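Atu0111 protein (PDB 2FSQ) is of unknown function but belongs to the DUF1868 family of the 2H clan, so it may be related to the 2H phosphoesterases. Local coordinates at residues L12-T17 with W189-L195; R65-E71 with R197-L202; V87-V91 with F163-Y169. One frame throughout, in Å; residues are numbered along the deposited sequence.

Contact 1. Residues L12-T17 with W189-L195; sequences LDYIST and WFEPECL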
loop_
_atom_site.group_PDB
_atom_site.type_symbol
_atom_site.label_atom_id
_atom_site.label_comp_id
_atom_site.label_asym_id
_atom_site.label_seq_id
_atom_site.Cartn_x
_atom_site.Cartn_y
_atom_site.Cartn_z
ATOM N N LEU A 12 -5.121 16.445 1.789
ATOM C CA LEU A 12 -5.796 16.353 0.482
ATOM C C LEU A 12 -5.223 17.314 -0.570
ATOM O O LEU A 12 -5.180 16.991 -1.761
ATOM C CB LEU A 12 -7.304 16.591 0.635
ATOM C CG LEU A 12 -8.156 16.682 -0.635
ATOM C CD1 LEU A 12 -8.139 15.387 -1.414
ATOM C CD2 LEU A 12 -9.579 17.052 -0.295
ATOM N N ASP A 13 -4.787 18.491 -0.125
ATOM C CA ASP A 13 -4.232 19.522 -1.007
ATOM C C ASP A 13 -2.953 19.085 -1.737
ATOM O O ASP A 13 -2.546 19.728 -2.699
ATOM C CB ASP A 13 -3.943 20.798 -0.212
ATOM C CG ASP A 13 -4.064 22.052 -1.056
ATOM O OD1 ASP A 13 -5.206 22.430 -1.394
ATOM O OD2 ASP A 13 -3.019 22.662 -1.377
ATOM N N TYR A 14 -2.314 18.009 -1.279
ATOM C CA TYR A 14 -1.127 17.481 -1.966
ATOM C C TYR A 14 -1.385 17.176 -3.460
ATOM O O TYR A 14 -0.511 17.335 -4.328
ATOM C CB TYR A 14 -0.608 16.214 -1.264
ATOM C CG TYR A 14 0.461 15.513 -2.080
ATOM C CD1 TYR A 14 1.763 16.020 -2.139
ATOM C CD2 TYR A 14 0.157 14.374 -2.833
ATOM C CE1 TYR A 14 2.743 15.393 -2.919
ATOM C CE2 TYR A 14 1.131 13.741 -3.608
ATOM C CZ TYR A 14 2.414 14.259 -3.645
ATOM O OH TYR A 14 3.369 13.630 -4.411
ATOM N N ILE A 15 -2.596 16.725 -3.757
ATOM C CA ILE A 15 -2.908 16.250 -5.106
ATOM C C ILE A 15 -3.418 17.345 -6.049
ATOM O O ILE A 15 -3.805 17.075 -7.191
ATOM C CB ILE A 15 -3.893 15.076 -5.061
ATOM C CG1 ILE A 15 -5.268 15.553 -4.574
ATOM C CG2 ILE A 15 -3.298 13.936 -4.215
ATOM C CD1 ILE A 15 -6.388 14.584 -4.821
ATOM N N SER A 16 -3.416 18.579 -5.569
ATOM C CA SER A 16 -3.819 19.713 -6.372
ATOM C C SER A 16 -2.831 19.978 -7.500
ATOM O O SER A 16 -1.618 19.815 -7.323
ATOM C CB SER A 16 -3.911 20.955 -5.494
ATOM O OG SER A 16 -4.264 22.076 -6.287
ATOM N N THR A 17 -3.365 20.411 -8.642
ATOM C CA THR A 17 -2.545 20.816 -9.791
ATOM C C THR A 17 -1.546 21.896 -9.373
ATOM O O THR A 17 -0.424 21.944 -9.870
ATOM C CB THR A 17 -3.409 21.339 -10.969
ATOM O OG1 THR A 17 -4.336 22.326 -10.504
ATOM C CG2 THR A 17 -4.198 20.204 -11.634
ATOM N N TRP A 189 -3.422 15.233 -11.730
ATOM C CA TRP A 189 -3.676 16.040 -10.537
ATOM C C TRP A 189 -5.066 16.668 -10.586
ATOM O O TRP A 189 -5.617 16.901 -11.663
ATOM C CB TRP A 189 -2.573 17.103 -10.357
ATOM C CG TRP A 189 -1.168 16.523 -10.312
ATOM C CD1 TRP A 189 -0.150 16.779 -11.199
ATOM C CD2 TRP A 189 -0.641 15.596 -9.357
ATOM N NE1 TRP A 189 0.975 16.069 -10.848
ATOM C CE2 TRP A 189 0.713 15.346 -9.716
ATOM C CE3 TRP A 189 -1.158 14.981 -8.210
ATOM C CZ2 TRP A 189 1.536 14.476 -8.988
ATOM C CZ3 TRP A 189 -0.335 14.113 -7.483
ATOM C CH2 TRP A 189 1.004 13.878 -7.875
ATOM N N PHE A 190 -5.642 16.908 -9.410
ATOM C CA PHE A 190 -7.006 17.432 -9.304
ATOM C C PHE A 190 -7.015 18.948 -9.377
ATOM O O PHE A 190 -6.183 19.606 -8.752
ATOM C CB PHE A 190 -7.633 17.040 -7.952
ATOM C CG PHE A 190 -8.102 15.609 -7.855
ATOM C CD1 PHE A 190 -7.585 14.593 -8.666
ATOM C CD2 PHE A 190 -9.037 15.267 -6.880
ATOM C CE1 PHE A 190 -8.027 13.280 -8.523
ATOM C CE2 PHE A 190 -9.479 13.972 -6.733
ATOM C CZ PHE A 190 -8.969 12.967 -7.558
ATOM N N GLU A 191 -7.965 19.500 -10.128
ATOM C CA GLU A 191 -8.210 20.942 -10.102
ATOM C C GLU A 191 -8.648 21.345 -8.699
ATOM O O GLU A 191 -9.407 20.612 -8.054
ATOM C CB GLU A 191 -9.267 21.347 -11.131
ATOM C CG GLU A 191 -8.843 21.162 -12.598
ATOM C CD GLU A 191 -7.748 22.132 -13.059
ATOM O OE1 GLU A 191 -7.469 23.138 -12.364
ATOM O OE2 GLU A 191 -7.163 21.891 -14.142
ATOM N N PRO A 192 -8.156 22.494 -8.198
ATOM C CA PRO A 192 -8.503 22.867 -6.814
ATOM C C PRO A 192 -10.005 23.031 -6.512
ATOM O O PRO A 192 -10.424 22.828 -5.371
ATOM C CB PRO A 192 -7.759 24.195 -6.599
ATOM C CG PRO A 192 -7.323 24.639 -7.932
ATOM C CD PRO A 192 -7.240 23.468 -8.827
ATOM N N GLU A 193 -10.815 23.371 -7.512
ATOM C CA GLU A 193 -12.228 23.675 -7.256
ATOM C C GLU A 193 -13.064 22.490 -6.739
ATOM O O GLU A 193 -14.099 22.690 -6.091
ATOM C CB GLU A 193 -12.889 24.328 -8.476
ATOM C CG GLU A 193 -12.387 25.748 -8.784
ATOM C CD GLU A 193 -11.055 25.793 -9.534
ATOM O OE1 GLU A 193 -10.583 24.746 -10.033
ATOM O OE2 GLU A 193 -10.478 26.900 -9.632
ATOM N N CYS A 194 -12.617 21.262 -7.004
ATOM C CA CYS A 194 -13.336 20.082 -6.518
ATOM C C CYS A 194 -12.895 19.612 -5.137
ATOM O O CYS A 194 -13.480 18.674 -4.589
ATOM C CB CYS A 194 -13.162 18.908 -7.485
ATOM S SG CYS A 194 -11.545 18.068 -7.446
ATOM N N LEU A 195 -11.861 20.238 -4.593
ATOM C CA LEU A 195 -11.281 19.758 -3.335
ATOM C C LEU A 195 -12.202 19.875 -2.120
ATOM O O LEU A 195 -12.241 18.949 -1.315
ATOM C CB LEU A 195 -9.895 20.367 -3.090
ATOM C CG LEU A 195 -8.872 20.040 -4.185
ATOM C CD1 LEU A 195 -7.528 20.682 -3.848
ATOM C CD2 LEU A 195 -8.714 18.535 -4.408
#
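S16 and F190 form an isolated beta bridge of two backbone bonds that ties the N-terminal loop to the loop entering helix 195-212. F190 engages both sequence neighbours of S16: its N donates to I15 O (2.9 Å), and its O accepts T17 N (2.9 Å). S16 CA adds a CA-H...O contact to the same F190 O at 3.4 Å.

I15 has CG1 set between its backbone N and carbonyl carbon (chi1 68°), which sends the ethyl branch alongside the F190 side chain, both pointing the same way. CD1 thereby lies over one face of the phenyl ring, 3.6 Å from its centroid, in a CH-pi contact displaced toward CD2; W198 meets the same ring edge-to-face.

W189 runs alongside the I15 backbone, edge first. Its CG stands beside its own N (chi1 -55°), and I15 O lies near the indole plane beside CE3, on which I15 CB also packs. Farther along, W189 CZ3 meets Y14 CE2 obliquely, with the two ring planes at 86°. Outside the pair, Q22 O takes the indole N-H and H20 stacks on the indole while meeting Y14 edge-to-face, which together should hold the indole's rotation.

T17 closes one end, with CG2 against W189 CB at 3.7 Å and OG1 beside P192 CD. L195 points toward 12-17: its CD1 meets S16 CB and D13 OD1, and L12 CD2 rests 3.4 Å from L195 O.

Contact 2. Residues R65-E71 with R197-L202; sequences RFLDMPE and RWQAML. With ACY (acetic acid), chain C.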
loop_
_atom_site.group_PDB
_atom_site.type_symbol
_atom_site.label_atom_id
_atom_site.label_comp_id
_atom_site.label_asym_id
_atom_site.label_seq_id
_atom_site.Cartn_x
_atom_site.Cartn_y
_atom_site.Cartn_z
ATOM N N ARG A 65 -17.846 5.151 -2.811
ATOM C CA ARG A 65 -18.052 6.578 -2.668
ATOM C C ARG A 65 -17.014 7.326 -3.489
ATOM O O ARG A 65 -17.306 8.403 -4.024
ATOM C CB ARG A 65 -17.982 7.000 -1.211
ATOM C CG ARG A 65 -18.655 8.319 -0.944
ATOM C CD ARG A 65 -20.124 8.300 -1.348
ATOM N NE ARG A 65 -20.844 9.424 -0.769
ATOM C CZ ARG A 65 -20.791 10.685 -1.199
ATOM N NH1 ARG A 65 -20.027 11.046 -2.226
ATOM N NH2 ARG A 65 -21.507 11.599 -0.571
ATOM N N PHE A 66 -15.798 6.762 -3.572
ATOM C CA PHE A 66 -14.750 7.401 -4.371
ATOM C C PHE A 66 -15.079 7.276 -5.868
ATOM O O PHE A 66 -14.969 8.254 -6.619
ATOM C CB PHE A 66 -13.391 6.723 -4.163
ATOM C CG PHE A 66 -12.695 7.039 -2.851
ATOM C CD1 PHE A 66 -13.381 7.386 -1.687
ATOM C CD2 PHE A 66 -11.316 6.886 -2.782
ATOM C CE1 PHE A 66 -12.680 7.641 -0.497
ATOM C CE2 PHE A 66 -10.622 7.115 -1.616
ATOM C CZ PHE A 66 -11.295 7.490 -0.466
ATOM N N LEU A 67 -15.484 6.077 -6.296
ATOM C CA LEU A 67 -15.873 5.852 -7.692
ATOM C C LEU A 67 -17.059 6.742 -8.098
ATOM O O LEU A 67 -17.163 7.147 -9.268
ATOM C CB LEU A 67 -16.189 4.372 -7.922
ATOM C CG LEU A 67 -14.977 3.425 -7.982
ATOM C CD1 LEU A 67 -15.340 1.957 -7.741
ATOM C CD2 LEU A 67 -14.274 3.567 -9.327
ATOM N N ASP A 68 -17.920 7.097 -7.144
ATOM C CA ASP A 68 -19.087 7.959 -7.444
ATOM C C ASP A 68 -18.677 9.341 -7.918
ATOM O O ASP A 68 -19.470 10.018 -8.566
ATOM C CB ASP A 68 -19.995 8.160 -6.219
ATOM C CG ASP A 68 -20.786 6.915 -5.830
ATOM O OD1 ASP A 68 -20.905 5.963 -6.629
ATOM O OD2 ASP A 68 -21.296 6.903 -4.683
HETATM N N MSE A 69 -17.468 9.779 -7.560
HETATM C CA MSE A 69 -17.026 11.129 -7.851
HETATM C C MSE A 69 -16.617 11.236 -9.321
HETATM O O MSE A 69 -16.024 10.294 -9.883
HETATM C CB MSE A 69 -15.827 11.533 -6.982
HETATM C CG MSE A 69 -16.053 11.512 -5.464
HETATM SE SE MSE A 69 -17.387 12.814 -4.871
HETATM C CE MSE A 69 -16.424 13.608 -3.419
ATOM N N PRO A 70 -16.909 12.389 -9.948
ATOM C CA PRO A 70 -16.481 12.570 -11.329
ATOM C C PRO A 70 -14.966 12.445 -11.493
ATOM O O PRO A 70 -14.510 11.918 -12.504
ATOM C CB PRO A 70 -16.946 13.987 -11.692
ATOM C CG PRO A 70 -17.600 14.540 -10.526
ATOM C CD PRO A 70 -17.669 13.539 -9.429
ATOM N N GLU A 71 -14.205 12.881 -10.490
ATOM C CA GLU A 71 -12.737 12.813 -10.568
ATOM C C GLU A 71 -12.185 11.397 -10.417
ATOM O O GLU A 71 -10.977 11.183 -10.530
ATOM C CB GLU A 71 -12.100 13.756 -9.546
ATOM C CG GLU A 71 -12.438 15.215 -9.789
ATOM C CD GLU A 71 -13.809 15.616 -9.257
ATOM O OE1 GLU A 71 -14.384 14.894 -8.413
ATOM O OE2 GLU A 71 -14.298 16.678 -9.681
ATOM N N ARG A 197 -15.351 19.536 -1.963
ATOM C CA ARG A 197 -16.284 18.424 -2.046
ATOM C C ARG A 197 -15.609 17.095 -1.650
ATOM O O ARG A 197 -16.161 16.322 -0.864
ATOM C CB ARG A 197 -16.883 18.348 -3.465
ATOM C CG ARG A 197 -17.541 17.012 -3.783
ATOM C CD ARG A 197 -18.413 16.978 -5.044
ATOM N NE ARG A 197 -17.787 17.638 -6.172
ATOM C CZ ARG A 197 -16.924 17.049 -7.001
ATOM N NH1 ARG A 197 -16.575 15.774 -6.826
ATOM N NH2 ARG A 197 -16.385 17.748 -7.993
ATOM N N TRP A 198 -14.419 16.829 -2.189
ATOM C CA TRP A 198 -13.686 15.640 -1.768
ATOM C C TRP A 198 -13.444 15.651 -0.263
ATOM O O TRP A 198 -13.603 14.626 0.384
ATOM C CB TRP A 198 -12.373 15.493 -2.539
ATOM C CG TRP A 198 -12.566 14.753 -3.817
ATOM C CD1 TRP A 198 -12.990 15.270 -5.016
ATOM C CD2 TRP A 198 -12.350 13.353 -4.038
ATOM N NE1 TRP A 198 -13.062 14.269 -5.967
ATOM C CE2 TRP A 198 -12.687 13.081 -5.388
ATOM C CE3 TRP A 198 -11.942 12.292 -3.215
ATOM C CZ2 TRP A 198 -12.568 11.799 -5.949
ATOM C CZ3 TRP A 198 -11.839 11.010 -3.776
ATOM C CH2 TRP A 198 -12.167 10.778 -5.126
ATOM N N GLN A 199 -13.043 16.788 0.295
ATOM C CA GLN A 199 -12.794 16.811 1.739
ATOM C C GLN A 199 -14.049 16.461 2.531
ATOM O O GLN A 199 -13.994 15.706 3.516
ATOM C CB GLN A 199 -12.263 18.148 2.216
ATOM C CG GLN A 199 -11.797 18.061 3.678
ATOM C CD GLN A 199 -10.669 17.055 3.869
ATOM O OE1 GLN A 199 -10.782 16.058 4.633
ATOM N NE2 GLN A 199 -9.582 17.296 3.170
ATOM N N ALA A 200 -15.186 17.003 2.112
ATOM C CA ALA A 200 -16.404 16.729 2.838
ATOM C C ALA A 200 -16.742 15.237 2.770
ATOM O O ALA A 200 -17.119 14.632 3.783
ATOM C CB ALA A 200 -17.537 17.575 2.271
HETATM N N MSE A 201 -16.587 14.634 1.589
HETATM C CA MSE A 201 -16.858 13.216 1.440
HETATM C C MSE A 201 -15.849 12.377 2.224
HETATM O O MSE A 201 -16.237 11.404 2.878
HETATM C CB MSE A 201 -16.873 12.805 -0.037
HETATM C CG MSE A 201 -17.108 11.313 -0.265
HETATM SE SE MSE A 201 -15.503 10.193 -0.190
HETATM C CE MSE A 201 -14.737 10.707 -1.912
ATOM N N LEU A 202 -14.568 12.750 2.181
ATOM C CA LEU A 202 -13.537 11.958 2.889
ATOM C C LEU A 202 -13.807 11.978 4.397
ATOM O O LEU A 202 -13.665 10.970 5.076
ATOM C CB LEU A 202 -12.136 12.493 2.589
ATOM C CG LEU A 202 -11.708 12.267 1.133
ATOM C CD1 LEU A 202 -10.520 13.148 0.762
ATOM C CD2 LEU A 202 -11.373 10.804 0.872
HETATM C C ACY C . -17.411 21.200 -7.173
HETATM O O ACY C . -18.265 20.541 -6.531
HETATM O OXT ACY C . -16.522 20.671 -7.867
HETATM C CH3 ACY C . -17.424 22.702 -7.121
#
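R197 spreads its guanidinium between the E71 carboxylate and a bound acetic acid, probably present as acetate from the crystallisation liquor. R197 grips E71 end-on, NH1 to OE1 (2.8 Å) through the syn lone pair and NH2 to OE2 (2.9 Å), both nearly in the guanidinium plane. At the adjoining edge, R197 NE bonds to ACY O (3.0 Å) and NH2 to ACY OXT (2.9 Å). W198 NE1 also meets E71 OE1 at 2.8 Å, from 47° above the carboxylate plane; three N-H groups thus grip the carboxylate, which should limit its rotation.

Next to this polar cluster, two selenomethionines fill the interface. M69 CG, turned anti to the carbonyl carbon (chi1 -60°), lies over the six-membered ring of W198, and the bend at chi2 (-64°) carries SE more distantly above the five-membered ring. M69 and M201 reach toward each other tip to tip, CE to CE at 3.7 Å. M201 SE lies oblique to the F66 ring, a Met-aromatic contact, while W198 turns its edge to the F66 face in a T-shaped pair.

The contact joins helix 54-67 and the following turn to helix 195-212, with F66 and W198 also packing on F77 and L75 of strand 75-77.

Contact 3. Residues V87-V91 with F163-Y169; sequences VFQGV and FADFFGY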
loop_
_atom_site.group_PDB
_atom_site.type_symbol
_atom_site.label_atom_id
_atom_site.label_comp_id
_atom_site.label_asym_id
_atom_site.label_seq_id
_atom_site.Cartn_x
_atom_site.Cartn_y
_atom_site.Cartn_z
ATOM N N VAL A 87 3.460 -4.438 4.583
ATOM C CA VAL A 87 4.195 -4.444 5.848
ATOM C C VAL A 87 5.651 -4.054 5.590
ATOM O O VAL A 87 6.216 -3.250 6.319
ATOM C CB VAL A 87 4.144 -5.825 6.512
ATOM C CG1 VAL A 87 4.945 -5.856 7.821
ATOM C CG2 VAL A 87 2.684 -6.202 6.784
ATOM N N PHE A 88 6.248 -4.608 4.533
ATOM C CA PHE A 88 7.636 -4.272 4.175
ATOM C C PHE A 88 7.805 -4.447 2.681
ATOM O O PHE A 88 7.564 -5.539 2.165
ATOM C CB PHE A 88 8.616 -5.179 4.939
ATOM C CG PHE A 88 10.050 -4.764 4.791
ATOM C CD1 PHE A 88 10.612 -3.868 5.680
ATOM C CD2 PHE A 88 10.847 -5.282 3.766
ATOM C CE1 PHE A 88 11.943 -3.475 5.565
ATOM C CE2 PHE A 88 12.184 -4.882 3.631
ATOM C CZ PHE A 88 12.734 -4.007 4.541
ATOM N N GLN A 89 8.170 -3.370 1.971
ATOM C CA GLN A 89 8.362 -3.453 0.521
ATOM C C GLN A 89 9.543 -4.339 0.193
ATOM O O GLN A 89 10.615 -4.174 0.773
ATOM C CB GLN A 89 8.674 -2.088 -0.086
ATOM C CG GLN A 89 7.523 -1.125 -0.138
ATOM C CD GLN A 89 7.856 0.112 -0.982
ATOM O OE1 GLN A 89 8.784 0.092 -1.786
ATOM N NE2 GLN A 89 7.099 1.186 -0.794
ATOM N N GLY A 90 9.365 -5.218 -0.794
ATOM C CA GLY A 90 10.478 -5.989 -1.352
ATOM C C GLY A 90 11.082 -5.196 -2.511
ATOM O O GLY A 90 11.002 -3.967 -2.563
ATOM N N VAL A 91 11.665 -5.899 -3.469
ATOM C CA VAL A 91 12.278 -5.220 -4.618
ATOM C C VAL A 91 11.276 -5.054 -5.746
ATOM O O VAL A 91 10.227 -5.702 -5.768
ATOM C CB VAL A 91 13.550 -5.952 -5.147
ATOM C CG1 VAL A 91 14.605 -6.006 -4.059
ATOM C CG2 VAL A 91 13.196 -7.352 -5.655
ATOM N N PHE A 163 12.249 -7.739 9.271
ATOM C CA PHE A 163 12.299 -7.864 7.822
ATOM C C PHE A 163 13.494 -7.161 7.207
ATOM O O PHE A 163 14.057 -7.667 6.238
ATOM C CB PHE A 163 11.017 -7.363 7.157
ATOM C CG PHE A 163 9.874 -8.358 7.213
ATOM C CD1 PHE A 163 10.028 -9.671 6.752
ATOM C CD2 PHE A 163 8.641 -7.968 7.691
ATOM C CE1 PHE A 163 8.952 -10.569 6.802
ATOM C CE2 PHE A 163 7.576 -8.834 7.737
ATOM C CZ PHE A 163 7.725 -10.142 7.311
ATOM N N ALA A 164 13.879 -6.012 7.758
ATOM C CA ALA A 164 15.033 -5.284 7.222
ATOM C C ALA A 164 16.278 -6.152 7.309
ATOM O O ALA A 164 17.089 -6.163 6.394
ATOM C CB ALA A 164 15.233 -3.965 7.959
ATOM N N ASP A 165 16.420 -6.901 8.400
ATOM C CA ASP A 165 17.546 -7.828 8.537
ATOM C C ASP A 165 17.517 -8.925 7.477
ATOM O O ASP A 165 18.540 -9.249 6.882
ATOM C CB ASP A 165 17.561 -8.452 9.934
ATOM C CG ASP A 165 17.949 -7.466 11.012
ATOM O OD1 ASP A 165 18.585 -6.437 10.694
ATOM O OD2 ASP A 165 17.613 -7.723 12.193
ATOM N N PHE A 166 16.346 -9.517 7.250
ATOM C CA PHE A 166 16.217 -10.566 6.231
ATOM C C PHE A 166 16.361 -10.069 4.794
ATOM O O PHE A 166 16.962 -10.721 3.946
ATOM C CB PHE A 166 14.898 -11.336 6.420
ATOM C CG PHE A 166 14.954 -12.353 7.538
ATOM C CD1 PHE A 166 14.891 -11.955 8.870
ATOM C CD2 PHE A 166 15.096 -13.703 7.250
ATOM C CE1 PHE A 166 14.940 -12.892 9.901
ATOM C CE2 PHE A 166 15.147 -14.649 8.281
ATOM C CZ PHE A 166 15.081 -14.242 9.594
ATOM N N PHE A 167 15.801 -8.900 4.516
ATOM C CA PHE A 167 15.847 -8.350 3.162
ATOM C C PHE A 167 17.186 -7.691 2.845
ATOM O O PHE A 167 17.558 -7.588 1.674
ATOM C CB PHE A 167 14.678 -7.382 2.945
ATOM C CG PHE A 167 13.394 -8.068 2.575
ATOM C CD1 PHE A 167 12.971 -8.084 1.253
ATOM C CD2 PHE A 167 12.600 -8.701 3.543
ATOM C CE1 PHE A 167 11.781 -8.717 0.876
ATOM C CE2 PHE A 167 11.402 -9.337 3.172
ATOM C CZ PHE A 167 10.999 -9.345 1.839
ATOM N N GLY A 168 17.884 -7.243 3.888
ATOM C CA GLY A 168 19.234 -6.691 3.752
ATOM C C GLY A 168 19.291 -5.267 3.232
ATOM O O GLY A 168 20.298 -4.850 2.667
ATOM N N TYR A 169 18.226 -4.500 3.460
ATOM C CA TYR A 169 18.226 -3.065 3.195
ATOM C C TYR A 169 17.152 -2.426 4.045
ATOM O O TYR A 169 16.287 -3.117 4.608
ATOM C CB TYR A 169 17.960 -2.739 1.709
ATOM C CG TYR A 169 16.637 -3.291 1.202
ATOM C CD1 TYR A 169 15.423 -2.659 1.501
ATOM C CD2 TYR A 169 16.598 -4.433 0.428
ATOM C CE1 TYR A 169 14.212 -3.172 1.034
ATOM C CE2 TYR A 169 15.405 -4.945 -0.034
ATOM C CZ TYR A 169 14.219 -4.309 0.263
ATOM O OH TYR A 169 13.059 -4.853 -0.210
#
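F88 is at the centre of an aromatic cluster with F167 and Y169, in this buried contact between strand 84-92 and the end of helix 150-167. With CG anti to the backbone N (chi1 -171°), its ring slides in among F163, A164, F167 and Y169. F163 CB covers one face in a CH-pi contact, 3.9 Å from the centroid. The F167 ring meets F88 obliquely, with F88 CD2 over its face and planes at 46°; F88 CE2 approaches F167 CG at 3.6 Å. The Y169 ring is more nearly parallel to F88 but slid aside, so the two scarcely overlap, and F88 CE2 touches its CE1 at 3.7 Å.

Apolar contacts between aliphatic groups and rings extend the cluster. V87 CG1 touches F163 CE2, and V91 CG1 lies 4.2 Å from Y169 CE2. The bare CA of G90 lets F167 CE1 come in at 3.8 Å. V87 and F88 both face V45 in a classic beta bulge, at the corner where the chain changes direction.

Hydrogen bonding across the contact is limited to one bond: Y169 OH donates to Q89 O (2.7 Å). The phenol comes in across the strand, and Q89 O lies at its edge, near the ring plane.

The chemistry is therefore mainly that of an aromatic core with one polar tether at the Y169 hydroxyl. The cost lies at the same residue: Y169 O, in the plane of the F88 ring at its edge, is buried with no partner.

In the fold
Contacts 1 and 2 are neighbours, their centres 12 Å apart, and both draw on helix 195-212: contact 1 at its entrance, contact 2 along its next turns. They touch directly, F190 and C194 both packing on E71, and their segments alternate along the chain, so the N-terminal loop, helix 54-67 and helix 195-212 are knitted together. Contact 3 lies across the chain's centre, about 34 to 35 Å away between centres, and is nested within the loops that both other contacts close. It backs strand 84-92, an outer strand of the four-stranded sheet, with helix 150-167. Packing is thus secured at both ends of the alpha-beta fold, consistent with two lobes as in 2H proteins.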